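Local coordinates for protein integral membrane indolylacetylinositol arabinosyltransferase EmbB (Mycolicibacterium smegmatis MC2 155, PDB 7BVC) that probably transfers arabinose units to build the arabinan of mycobacterial cell wall arabinogalactan, and binds the drug ethambutol, at residues V883-A888 with V930-E935; P143-I148 with V162-I167; M292-E297 with Q981-H986; T423-L428 with T473-V478. All blocks are in the same frame, centred on the assembly; numbering follows the deposited sequence.

Interaction 1: residues V883-A888 with V930-E935; sequences VDLEYA and VRVVAE
Glu886 faces Arg931 across two antiparallel strands of a beta-sheet in the EmbC C-terminal domain, where strand 929-936 runs between strands 882-889 and 837-845. The two residues form a hydrogen-bonded pair: Glu886 N donates to Arg931 O at 2.9 Å, and Arg931 N returns a bond to Glu886 O. At the next hydrogen-bonded pair, Asp884 N binds Val933 O at 2.9 Å, while the reverse bond is weak. Along the Glu886 side chain, CB lies 3.9 Å from Arg931 CG, CG passes Val933 CG1 more loosely, and the chain then bends so that OE1 comes to the guanidinium edge. There the NH1 of Arg931 makes the salt bridge to Glu886 OE1 at 3.2 Å, reaching it from above the carboxylate plane, with the two flat groups 32° apart; NE adds a weak bond to the same oxygen. OE2 of Glu886 pairs with Arg901, so two arginines share this buried carboxylate, which probably favours its ionised form. The other face of the sheet is apolar, with Val883, Leu885 and Tyr887 set against Ala934, Val932 and Val930. Leu885 brings CD1 to 3.5 Å from CG1 of Val930, its first torsion (chi1 -160°) setting CG on the side remote from the backbone N.

Interaction 2: residues P143-I148 with V162-I167; sequences PDCQRI and VGLTQI
Over one face of the Arg147 guanidinium lies Val162, its CB offset toward the rim of the group, in a surface contact of the concanavalin-like domain between the start of strand 147-149 and the loop that follows strand 157-159. The two side chains run alongside each other in the same direction: CG1 of Val162 is 3.8 Å from Arg147 NH1, and CG2 is 3.9 Å from NH2. A bend at chi3 (-90°) turns the end of the arginine so that it can lie against the valine, and its NH2 is held by a salt bridge to Glu149. The amide of Gln146 approaches the same valine from another direction, with OE1 4.0 Å from Val162 CG1. A single backbone hydrogen bond joins the segments, from Gln146 N to Val162 O at 3.1 Å. Gly163 lies beside Cys145 at a positive phi of 106°, and with no side chain, its CA can lie against the carbonyl of Asp144. Cys145 forms a disulfide with Cys85, which ties this segment covalently to an earlier part of the domain. Beyond the glycine, Leu164 turns back toward residues 144 and 145, with its CD1 beside Cys145 CB at 3.7 Å.

Interaction 3: residues M292-E297 with Q981-H986; sequences MARTAE and QQPMLH
The junction between helix 287-294 and helix 296-299 meets a loop of the C-terminal part of the chain that leads into strand 986-987. Arg294, at this junction, reaches across with a side chain bent at chi3 (72°), and its NH2 donates to the backbone carbonyl of Gln981, with NH2 to Gln981 O at 2.8 Å. The oxygen lies at the guanidinium edge, near its plane, while the donor is tilted 29° from the plane of the carbonyl. NH1 makes a second, weak bond to the same oxygen, so the guanidinium straddles one acceptor with both terminal nitrogens; NH1 also has a long, weak ion pair with Asp331. CD of Pro983 lies over one face of the group, offset toward its rim and 3.7 Å from Arg294 NH2, with the two side chains crossing at about a right angle. The contact thus joins the GT-C family region, which carries most of the predicted membrane helices, to the EmbC C-terminal domain. Ethambutol lies about 12 Å from the Thr295 side chain, and its pocket draws residues from both of these regions. Thr295 supplies the apolar half of the interface. Its CG2 touches Leu985 CD2 at 3.7 Å and Pro983 CG at 3.9 Å, running antiparallel to each of the two side chains. Thr295 OG1 turns back to helix 287-294, where it makes a weak hydrogen bond with Gln291 O.

Interaction 4: residues T423-L428 with T473-V478; sequences TAAFTL and TVILAV
The apolar contacts centre on Phe426, near the end of helix 415-428, and on Ile475, which follows helix 462-472 in the chain. CG1 of Ile475 lies over one face of the Phe426 ring, 4.4 Å from CD2. Val474 and Val478 approach the ring obliquely: CG1 of Val474 is 4.3 Å from Phe426 CE1, and CG2 of Val478 is 4.2 Å from CZ. Three aliphatic side chains thereby gather round one aromatic ring. A looser methyl contact joins Ala425 CB to Ile475 CG2 at 4.4 Å. Side chain meets backbone where Ile475, with CG1 anti to its backbone N (chi1 -162°) and an extended chain beyond, sends CD1 in against the helix, 3.7 Å from Phe426 CA and beside the carbonyl of Ala425. No hydrogen bond spans the two segments. Polar bonding is directed to other partners: Phe426 O accepts from Trp318 NE1, and Thr473 O bonds Ser41 OG. Both segments fall within predicted transmembrane regions of the GT-C family part. The direct pairing consequently depends on dispersion and the fit of hydrocarbon surfaces, with no hydrogen bond or charge pair between the two segments.

From the N terminus, interaction 2 comes first: it closes a short loop inside the concanavalin-like domain and is complete before the other contacts begin. Interaction 3 then opens at residues 292-297 and closes only at 981-986, tying the GT-C family region to the EmbC C-terminal domain across almost 700 residues. Two smaller loops nest inside it in series. Interaction 4 closes first, within the predicted membrane helices, and interaction 1 follows within the C-terminal domain. None of the four cross along the chain or touch in space. Interactions 3 and 4 are nearest, with centres about 27 Å apart, whereas interactions 1 and 2 have centres about 73 Å apart.

Interaction 1: residues V883-A888 with V930-E935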
loop_
_atom_site.group_PDB
_atom_site.type_symbol
_atom_site.label_atom_id
_atom_site.label_comp_id
_atom_site.label_asym_id
_atom_site.label_seq_id
_atom_site.Cartn_x
_atom_site.Cartn_y
_atom_site.Cartn_z
ATOM N N VAL B 883 -25.698 23.883 -13.140
ATOM C CA VAL B 883 -25.560 24.836 -14.236
ATOM C C VAL B 883 -26.020 24.126 -15.501
ATOM O O VAL B 883 -25.427 23.116 -15.895
ATOM C CB VAL B 883 -24.120 25.350 -14.399
ATOM C CG1 VAL B 883 -24.016 26.233 -15.633
ATOM C CG2 VAL B 883 -23.688 26.117 -13.164
ATOM N N ASP B 884 -27.070 24.647 -16.132
ATOM C CA ASP B 884 -27.648 23.995 -17.298
ATOM C C ASP B 884 -27.728 24.958 -18.473
ATOM O O ASP B 884 -27.167 26.057 -18.422
ATOM C CB ASP B 884 -29.033 23.434 -16.970
ATOM C CG ASP B 884 -28.963 22.125 -16.210
ATOM O OD1 ASP B 884 -27.857 21.560 -16.097
ATOM O OD2 ASP B 884 -30.015 21.658 -15.724
ATOM N N LEU B 885 -28.414 24.553 -19.538
ATOM C CA LEU B 885 -28.448 25.341 -20.766
ATOM C C LEU B 885 -29.850 25.262 -21.348
ATOM O O LEU B 885 -30.268 24.197 -21.811
ATOM C CB LEU B 885 -27.420 24.826 -21.766
ATOM C CG LEU B 885 -27.016 25.814 -22.853
ATOM C CD1 LEU B 885 -25.929 26.725 -22.327
ATOM C CD2 LEU B 885 -26.564 25.090 -24.107
ATOM N N GLU B 886 -30.569 26.378 -21.333
ATOM C CA GLU B 886 -31.901 26.434 -21.917
ATOM C C GLU B 886 -31.824 26.950 -23.346
ATOM O O GLU B 886 -31.091 27.898 -23.637
ATOM C CB GLU B 886 -32.817 27.331 -21.084
ATOM C CG GLU B 886 -33.507 26.616 -19.943
ATOM C CD GLU B 886 -34.891 27.163 -19.671
ATOM O OE1 GLU B 886 -35.258 28.182 -20.292
ATOM O OE2 GLU B 886 -35.612 26.575 -18.841
ATOM N N TYR B 887 -32.580 26.317 -24.239
ATOM C CA TYR B 887 -32.647 26.727 -25.633
ATOM C C TYR B 887 -34.079 27.094 -25.990
ATOM O O TYR B 887 -35.028 26.433 -25.559
ATOM C CB TYR B 887 -32.126 25.632 -26.568
ATOM C CG TYR B 887 -32.725 24.262 -26.355
ATOM C CD1 TYR B 887 -33.908 23.892 -26.979
ATOM C CD2 TYR B 887 -32.093 23.328 -25.545
ATOM C CE1 TYR B 887 -34.449 22.638 -26.795
ATOM C CE2 TYR B 887 -32.629 22.071 -25.355
ATOM C CZ TYR B 887 -33.807 21.732 -25.981
ATOM O OH TYR B 887 -34.344 20.480 -25.793
ATOM N N ALA B 888 -34.225 28.153 -26.777
ATOM C CA ALA B 888 -35.520 28.728 -27.107
ATOM C C ALA B 888 -35.873 28.447 -28.563
ATOM O O ALA B 888 -35.077 27.906 -29.332
ATOM C CB ALA B 888 -35.524 30.232 -26.825
ATOM N N VAL B 930 -29.954 30.654 -26.693
ATOM C CA VAL B 930 -29.415 29.826 -25.621
ATOM C C VAL B 930 -29.133 30.723 -24.423
ATOM O O VAL B 930 -28.695 31.866 -24.580
ATOM C CB VAL B 930 -28.146 29.086 -26.100
ATOM C CG1 VAL B 930 -27.285 28.666 -24.940
ATOM C CG2 VAL B 930 -28.523 27.873 -26.938
ATOM N N ARG B 931 -29.398 30.210 -23.222
ATOM C CA ARG B 931 -29.089 30.947 -22.003
ATOM C C ARG B 931 -28.675 29.970 -20.913
ATOM O O ARG B 931 -28.941 28.768 -20.986
ATOM C CB ARG B 931 -30.270 31.798 -21.530
ATOM C CG ARG B 931 -31.442 31.009 -20.984
ATOM C CD ARG B 931 -32.551 31.948 -20.545
ATOM N NE ARG B 931 -33.698 31.230 -20.004
ATOM C CZ ARG B 931 -34.806 31.820 -19.569
ATOM N NH1 ARG B 931 -35.805 31.090 -19.093
ATOM N NH2 ARG B 931 -34.917 33.140 -19.616
ATOM N N VAL B 932 -28.020 30.511 -19.889
ATOM C CA VAL B 932 -27.469 29.728 -18.790
ATOM C C VAL B 932 -28.378 29.868 -17.580
ATOM O O VAL B 932 -28.718 30.986 -17.176
ATOM C CB VAL B 932 -26.040 30.181 -18.448
ATOM C CG1 VAL B 932 -25.419 29.250 -17.418
ATOM C CG2 VAL B 932 -25.189 30.248 -19.703
ATOM N N VAL B 933 -28.767 28.737 -16.997
ATOM C CA VAL B 933 -29.539 28.706 -15.761
ATOM C C VAL B 933 -28.674 28.042 -14.695
ATOM O O VAL B 933 -28.377 26.844 -14.776
ATOM C CB VAL B 933 -30.888 27.989 -15.933
ATOM C CG1 VAL B 933 -31.841 28.856 -16.733
ATOM C CG2 VAL B 933 -30.716 26.655 -16.636
ATOM N N ALA B 934 -28.248 28.827 -13.711
ATOM C CA ALA B 934 -27.394 28.346 -12.637
ATOM C C ALA B 934 -28.119 28.487 -11.308
ATOM O O ALA B 934 -28.900 29.421 -11.107
ATOM C CB ALA B 934 -26.068 29.109 -12.591
ATOM N N GLU B 935 -27.857 27.549 -10.403
ATOM C CA GLU B 935 -28.548 27.529 -9.120
ATOM C C GLU B 935 -27.692 26.803 -8.094
ATOM O O GLU B 935 -27.214 25.691 -8.349
ATOM C CB GLU B 935 -29.919 26.869 -9.252
ATOM C CG GLU B 935 -30.777 26.971 -8.009
ATOM C CD GLU B 935 -32.165 26.408 -8.224
ATOM O OE1 GLU B 935 -32.435 25.899 -9.332
ATOM O OE2 GLU B 935 -32.993 26.484 -7.293
#

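Interaction 2: residues P143-I148 with V162-I167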
loop_
_atom_site.group_PDB
_atom_site.type_symbol
_atom_site.label_atom_id
_atom_site.label_comp_id
_atom_site.label_asym_id
_atom_site.label_seq_id
_atom_site.Cartn_x
_atom_site.Cartn_y
_atom_site.Cartn_z
ATOM N N PRO B 143 38.955 51.917 -7.801
ATOM C CA PRO B 143 40.025 51.665 -8.776
ATOM C C PRO B 143 41.123 50.746 -8.258
ATOM O O PRO B 143 42.313 51.041 -8.413
ATOM C CB PRO B 143 40.561 53.072 -9.061
ATOM C CG PRO B 143 40.336 53.813 -7.788
ATOM C CD PRO B 143 39.106 53.223 -7.136
ATOM N N ASP B 144 40.734 49.630 -7.644
ATOM C CA ASP B 144 41.685 48.617 -7.203
ATOM C C ASP B 144 41.307 47.197 -7.592
ATOM O O ASP B 144 42.167 46.311 -7.500
ATOM C CB ASP B 144 41.890 48.684 -5.680
ATOM C CG ASP B 144 40.598 48.504 -4.899
ATOM O OD1 ASP B 144 39.593 48.028 -5.467
ATOM O OD2 ASP B 144 40.592 48.837 -3.695
ATOM N N CYS B 145 40.083 46.973 -8.058
ATOM C CA CYS B 145 39.668 45.631 -8.466
ATOM C C CYS B 145 40.188 45.288 -9.865
ATOM O O CYS B 145 40.206 46.143 -10.751
ATOM C CB CYS B 145 38.143 45.506 -8.425
ATOM S SG CYS B 145 37.537 44.029 -7.577
ATOM N N GLN B 146 40.610 44.040 -10.061
ATOM C CA GLN B 146 41.125 43.605 -11.352
ATOM C C GLN B 146 40.203 42.610 -12.038
ATOM O O GLN B 146 39.849 42.807 -13.204
ATOM C CB GLN B 146 42.529 42.995 -11.188
ATOM C CG GLN B 146 43.598 43.977 -10.743
ATOM C CD GLN B 146 44.986 43.366 -10.760
ATOM O OE1 GLN B 146 45.431 42.779 -9.775
ATOM N NE2 GLN B 146 45.674 43.498 -11.888
ATOM N N ARG B 147 39.792 41.552 -11.340
ATOM C CA ARG B 147 38.968 40.504 -11.923
ATOM C C ARG B 147 38.077 39.920 -10.836
ATOM O O ARG B 147 38.132 40.326 -9.673
ATOM C CB ARG B 147 39.829 39.404 -12.556
ATOM C CG ARG B 147 40.574 39.804 -13.816
ATOM C CD ARG B 147 41.578 38.737 -14.207
ATOM N NE ARG B 147 42.878 38.969 -13.589
ATOM C CZ ARG B 147 43.479 38.114 -12.768
ATOM N NH1 ARG B 147 44.662 38.410 -12.249
ATOM N NH2 ARG B 147 42.897 36.962 -12.467
ATOM N N ILE B 148 37.244 38.962 -11.237
ATOM C CA ILE B 148 36.454 38.132 -10.333
ATOM C C ILE B 148 36.421 36.736 -10.938
ATOM O O ILE B 148 35.961 36.564 -12.072
ATOM C CB ILE B 148 35.021 38.659 -10.139
ATOM C CG1 ILE B 148 35.024 40.045 -9.494
ATOM C CG2 ILE B 148 34.213 37.692 -9.296
ATOM C CD1 ILE B 148 33.672 40.713 -9.476
ATOM N N VAL B 162 40.429 39.292 -7.116
ATOM C CA VAL B 162 41.837 39.658 -7.250
ATOM C C VAL B 162 42.023 41.168 -7.218
ATOM O O VAL B 162 41.365 41.904 -7.959
ATOM C CB VAL B 162 42.424 39.075 -8.547
ATOM C CG1 VAL B 162 43.932 39.234 -8.569
ATOM C CG2 VAL B 162 42.026 37.616 -8.702
ATOM N N GLY B 163 42.923 41.632 -6.354
ATOM C CA GLY B 163 43.139 43.039 -6.120
ATOM C C GLY B 163 42.588 43.543 -4.802
ATOM O O GLY B 163 43.057 44.571 -4.302
ATOM N N LEU B 164 41.613 42.846 -4.232
ATOM C CA LEU B 164 40.987 43.234 -2.979
ATOM C C LEU B 164 41.491 42.363 -1.835
ATOM O O LEU B 164 41.871 41.205 -2.029
ATOM C CB LEU B 164 39.464 43.121 -3.073
ATOM C CG LEU B 164 38.676 44.383 -3.425
ATOM C CD1 LEU B 164 38.895 44.768 -4.876
ATOM C CD2 LEU B 164 37.196 44.183 -3.138
ATOM N N THR B 165 41.493 42.940 -0.639
ATOM C CA THR B 165 41.768 42.224 0.595
ATOM C C THR B 165 40.600 42.417 1.553
ATOM O O THR B 165 39.834 43.378 1.441
ATOM C CB THR B 165 43.070 42.703 1.251
ATOM O OG1 THR B 165 42.969 44.096 1.565
ATOM C CG2 THR B 165 44.253 42.482 0.322
ATOM N N GLN B 166 40.466 41.492 2.498
ATOM C CA GLN B 166 39.366 41.560 3.446
ATOM C C GLN B 166 39.518 42.768 4.366
ATOM O O GLN B 166 40.626 43.228 4.658
ATOM C CB GLN B 166 39.285 40.279 4.277
ATOM C CG GLN B 166 39.214 39.005 3.458
ATOM C CD GLN B 166 38.316 37.962 4.092
ATOM O OE1 GLN B 166 37.519 38.271 4.979
ATOM N NE2 GLN B 166 38.439 36.720 3.640
ATOM N N ILE B 167 38.381 43.279 4.830
ATOM C CA ILE B 167 38.364 44.422 5.732
ATOM C C ILE B 167 37.674 44.125 7.058
ATOM O O ILE B 167 37.893 44.865 8.030
ATOM C CB ILE B 167 37.715 45.651 5.065
ATOM C CG1 ILE B 167 36.267 45.347 4.679
ATOM C CG2 ILE B 167 38.518 46.085 3.852
ATOM C CD1 ILE B 167 35.486 46.570 4.237
#

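Interaction 3: residues M292-E297 with Q981-H986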
loop_
_atom_site.group_PDB
_atom_site.type_symbol
_atom_site.label_atom_id
_atom_site.label_comp_id
_atom_site.label_asym_id
_atom_site.label_seq_id
_atom_site.Cartn_x
_atom_site.Cartn_y
_atom_site.Cartn_z
ATOM N N MET B 292 12.548 5.603 -25.960
ATOM C CA MET B 292 13.935 5.219 -25.724
ATOM C C MET B 292 14.612 4.780 -27.015
ATOM O O MET B 292 15.799 5.051 -27.226
ATOM C CB MET B 292 14.009 4.105 -24.684
ATOM C CG MET B 292 13.720 4.549 -23.268
ATOM S SD MET B 292 14.449 3.445 -22.048
ATOM C CE MET B 292 14.323 1.876 -22.892
ATOM N N ALA B 293 13.875 4.097 -27.890
ATOM C CA ALA B 293 14.451 3.546 -29.109
ATOM C C ALA B 293 14.490 4.530 -30.268
ATOM O O ALA B 293 15.353 4.400 -31.141
ATOM C CB ALA B 293 13.676 2.297 -29.539
ATOM N N ARG B 294 13.584 5.508 -30.308
ATOM C CA ARG B 294 13.575 6.466 -31.406
ATOM C C ARG B 294 14.666 7.521 -31.294
ATOM O O ARG B 294 14.908 8.239 -32.270
ATOM C CB ARG B 294 12.211 7.153 -31.494
ATOM C CG ARG B 294 11.115 6.278 -32.064
ATOM C CD ARG B 294 9.767 6.969 -31.993
ATOM N NE ARG B 294 9.656 8.055 -32.960
ATOM C CZ ARG B 294 8.654 8.925 -32.992
ATOM N NH1 ARG B 294 7.672 8.838 -32.107
ATOM N NH2 ARG B 294 8.635 9.882 -33.908
ATOM N N THR B 295 15.326 7.637 -30.140
ATOM C CA THR B 295 16.363 8.638 -29.933
ATOM C C THR B 295 17.750 8.045 -29.737
ATOM O O THR B 295 18.720 8.807 -29.629
ATOM C CB THR B 295 16.021 9.511 -28.718
ATOM O OG1 THR B 295 16.189 8.745 -27.519
ATOM C CG2 THR B 295 14.586 9.994 -28.794
ATOM N N ALA B 296 17.875 6.719 -29.694
ATOM C CA ALA B 296 19.132 6.069 -29.355
ATOM C C ALA B 296 20.170 6.135 -30.465
ATOM O O ALA B 296 21.342 5.846 -30.207
ATOM C CB ALA B 296 18.882 4.607 -28.986
ATOM N N GLU B 297 19.783 6.501 -31.684
ATOM C CA GLU B 297 20.757 6.634 -32.758
ATOM C C GLU B 297 21.321 8.042 -32.855
ATOM O O GLU B 297 22.502 8.210 -33.179
ATOM C CB GLU B 297 20.135 6.238 -34.099
ATOM C CG GLU B 297 21.156 6.041 -35.205
ATOM C CD GLU B 297 20.520 5.929 -36.573
ATOM O OE1 GLU B 297 19.360 6.365 -36.729
ATOM O OE2 GLU B 297 21.178 5.403 -37.493
ATOM N N GLN B 981 4.489 12.392 -34.165
ATOM C CA GLN B 981 5.182 13.534 -33.591
ATOM C C GLN B 981 6.634 13.175 -33.299
ATOM O O GLN B 981 6.978 12.011 -33.074
ATOM C CB GLN B 981 4.485 13.997 -32.314
ATOM C CG GLN B 981 2.990 13.723 -32.289
ATOM C CD GLN B 981 2.247 14.429 -33.403
ATOM O OE1 GLN B 981 2.601 15.538 -33.793
ATOM N NE2 GLN B 981 1.209 13.786 -33.922
ATOM N N GLN B 982 7.489 14.189 -33.305
ATOM C CA GLN B 982 8.907 13.915 -33.111
ATOM C C GLN B 982 9.302 14.196 -31.674
ATOM O O GLN B 982 8.944 15.252 -31.135
ATOM C CB GLN B 982 9.752 14.766 -34.053
ATOM C CG GLN B 982 11.132 14.195 -34.313
ATOM C CD GLN B 982 12.143 15.261 -34.663
ATOM O OE1 GLN B 982 11.920 16.447 -34.425
ATOM N NE2 GLN B 982 13.267 14.843 -35.233
ATOM N N PRO B 983 10.036 13.295 -31.022
ATOM C CA PRO B 983 10.440 13.542 -29.635
ATOM C C PRO B 983 11.518 14.607 -29.524
ATOM O O PRO B 983 11.952 15.179 -30.528
ATOM C CB PRO B 983 10.956 12.175 -29.175
ATOM C CG PRO B 983 11.434 11.529 -30.419
ATOM C CD PRO B 983 10.509 11.987 -31.510
ATOM N N MET B 984 11.958 14.873 -28.301
ATOM C CA MET B 984 12.982 15.876 -28.024
ATOM C C MET B 984 14.330 15.164 -27.986
ATOM O O MET B 984 14.692 14.546 -26.982
ATOM C CB MET B 984 12.674 16.597 -26.718
ATOM C CG MET B 984 13.659 17.677 -26.343
ATOM S SD MET B 984 13.284 18.379 -24.727
ATOM C CE MET B 984 13.275 16.909 -23.710
ATOM N N LEU B 985 15.072 15.251 -29.088
ATOM C CA LEU B 985 16.334 14.542 -29.213
ATOM C C LEU B 985 17.407 15.187 -28.340
ATOM O O LEU B 985 17.272 16.320 -27.868
ATOM C CB LEU B 985 16.793 14.519 -30.670
ATOM C CG LEU B 985 15.872 13.847 -31.688
ATOM C CD1 LEU B 985 16.429 14.009 -33.089
ATOM C CD2 LEU B 985 15.690 12.380 -31.355
ATOM N N HIS B 986 18.491 14.446 -28.133
ATOM C CA HIS B 986 19.640 14.944 -27.395
ATOM C C HIS B 986 20.897 14.289 -27.945
ATOM O O HIS B 986 20.873 13.132 -28.369
ATOM C CB HIS B 986 19.509 14.679 -25.890
ATOM C CG HIS B 986 19.815 13.270 -25.490
ATOM N ND1 HIS B 986 18.854 12.284 -25.446
ATOM C CD2 HIS B 986 20.972 12.686 -25.099
ATOM C CE1 HIS B 986 19.407 11.151 -25.054
ATOM N NE2 HIS B 986 20.691 11.367 -24.836
#

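Interaction 4: residues T423-L428 with T473-V478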
loop_
_atom_site.group_PDB
_atom_site.type_symbol
_atom_site.label_atom_id
_atom_site.label_comp_id
_atom_site.label_asym_id
_atom_site.label_seq_id
_atom_site.Cartn_x
_atom_site.Cartn_y
_atom_site.Cartn_z
ATOM N N THR B 423 21.957 -19.699 -24.548
ATOM C CA THR B 423 20.587 -19.198 -24.575
ATOM C C THR B 423 20.206 -18.566 -23.241
ATOM O O THR B 423 19.606 -17.484 -23.206
ATOM C CB THR B 423 19.621 -20.329 -24.928
ATOM O OG1 THR B 423 19.946 -20.850 -26.221
ATOM C CG2 THR B 423 18.192 -19.819 -24.944
ATOM N N ALA B 424 20.556 -19.222 -22.133
ATOM C CA ALA B 424 20.244 -18.679 -20.815
ATOM C C ALA B 424 20.988 -17.374 -20.565
ATOM O O ALA B 424 20.416 -16.423 -20.021
ATOM C CB ALA B 424 20.576 -19.704 -19.732
ATOM N N ALA B 425 22.259 -17.305 -20.965
ATOM C CA ALA B 425 23.010 -16.063 -20.811
ATOM C C ALA B 425 22.378 -14.933 -21.616
ATOM O O ALA B 425 22.204 -13.819 -21.108
ATOM C CB ALA B 425 24.463 -16.274 -21.232
ATOM N N PHE B 426 22.010 -15.207 -22.870
ATOM C CA PHE B 426 21.469 -14.156 -23.725
ATOM C C PHE B 426 20.099 -13.695 -23.248
ATOM O O PHE B 426 19.774 -12.508 -23.344
ATOM C CB PHE B 426 21.403 -14.635 -25.171
ATOM C CG PHE B 426 22.614 -14.280 -25.977
ATOM C CD1 PHE B 426 23.692 -15.145 -26.047
ATOM C CD2 PHE B 426 22.681 -13.078 -26.653
ATOM C CE1 PHE B 426 24.810 -14.816 -26.783
ATOM C CE2 PHE B 426 23.795 -12.745 -27.391
ATOM C CZ PHE B 426 24.863 -13.615 -27.456
ATOM N N THR B 427 19.279 -14.609 -22.735
ATOM C CA THR B 427 17.984 -14.193 -22.215
ATOM C C THR B 427 18.077 -13.582 -20.825
ATOM O O THR B 427 17.128 -12.919 -20.393
ATOM C CB THR B 427 17.005 -15.365 -22.200
ATOM O OG1 THR B 427 15.700 -14.891 -21.848
ATOM C CG2 THR B 427 17.433 -16.385 -21.195
ATOM N N LEU B 428 19.187 -13.788 -20.114
ATOM C CA LEU B 428 19.434 -13.028 -18.895
ATOM C C LEU B 428 19.940 -11.628 -19.207
ATOM O O LEU B 428 19.690 -10.694 -18.437
ATOM C CB LEU B 428 20.438 -13.769 -18.009
ATOM C CG LEU B 428 20.786 -13.170 -16.646
ATOM C CD1 LEU B 428 20.873 -14.266 -15.602
ATOM C CD2 LEU B 428 22.098 -12.405 -16.712
ATOM N N THR B 473 30.649 -17.628 -21.108
ATOM C CA THR B 473 31.268 -16.304 -21.101
ATOM C C THR B 473 31.477 -15.820 -22.535
ATOM O O THR B 473 32.591 -15.737 -23.049
ATOM C CB THR B 473 32.577 -16.338 -20.322
ATOM O OG1 THR B 473 32.397 -17.093 -19.118
ATOM C CG2 THR B 473 33.016 -14.931 -19.960
ATOM N N VAL B 474 30.358 -15.518 -23.190
ATOM C CA VAL B 474 30.392 -14.896 -24.511
ATOM C C VAL B 474 29.468 -13.698 -24.622
ATOM O O VAL B 474 29.629 -12.878 -25.545
ATOM C CB VAL B 474 30.058 -15.935 -25.606
ATOM C CG1 VAL B 474 28.594 -16.334 -25.536
ATOM C CG2 VAL B 474 30.430 -15.420 -26.994
ATOM N N ILE B 475 28.506 -13.520 -23.713
ATOM C CA ILE B 475 27.623 -12.361 -23.770
ATOM C C ILE B 475 28.309 -11.086 -23.315
ATOM O O ILE B 475 27.751 -9.998 -23.489
ATOM C CB ILE B 475 26.353 -12.602 -22.929
ATOM C CG1 ILE B 475 25.251 -11.620 -23.338
ATOM C CG2 ILE B 475 26.663 -12.482 -21.448
ATOM C CD1 ILE B 475 23.993 -11.740 -22.539
ATOM N N LEU B 476 29.500 -11.181 -22.721
ATOM C CA LEU B 476 30.224 -9.972 -22.348
ATOM C C LEU B 476 30.631 -9.154 -23.564
ATOM O O LEU B 476 30.617 -7.920 -23.498
ATOM C CB LEU B 476 31.455 -10.329 -21.516
ATOM C CG LEU B 476 31.173 -10.988 -20.164
ATOM C CD1 LEU B 476 32.440 -11.096 -19.336
ATOM C CD2 LEU B 476 30.101 -10.223 -19.409
ATOM N N ALA B 477 30.962 -9.812 -24.676
ATOM C CA ALA B 477 31.321 -9.123 -25.906
ATOM C C ALA B 477 30.147 -8.404 -26.550
ATOM O O ALA B 477 30.367 -7.544 -27.410
ATOM C CB ALA B 477 31.923 -10.113 -26.905
ATOM N N VAL B 478 28.918 -8.731 -26.166
ATOM C CA VAL B 478 27.734 -8.048 -26.664
ATOM C C VAL B 478 27.241 -7.002 -25.671
ATOM O O VAL B 478 26.762 -5.940 -26.068
ATOM C CB VAL B 478 26.630 -9.077 -26.987
ATOM C CG1 VAL B 478 25.361 -8.385 -27.452
ATOM C CG2 VAL B 478 27.120 -10.063 -28.033
#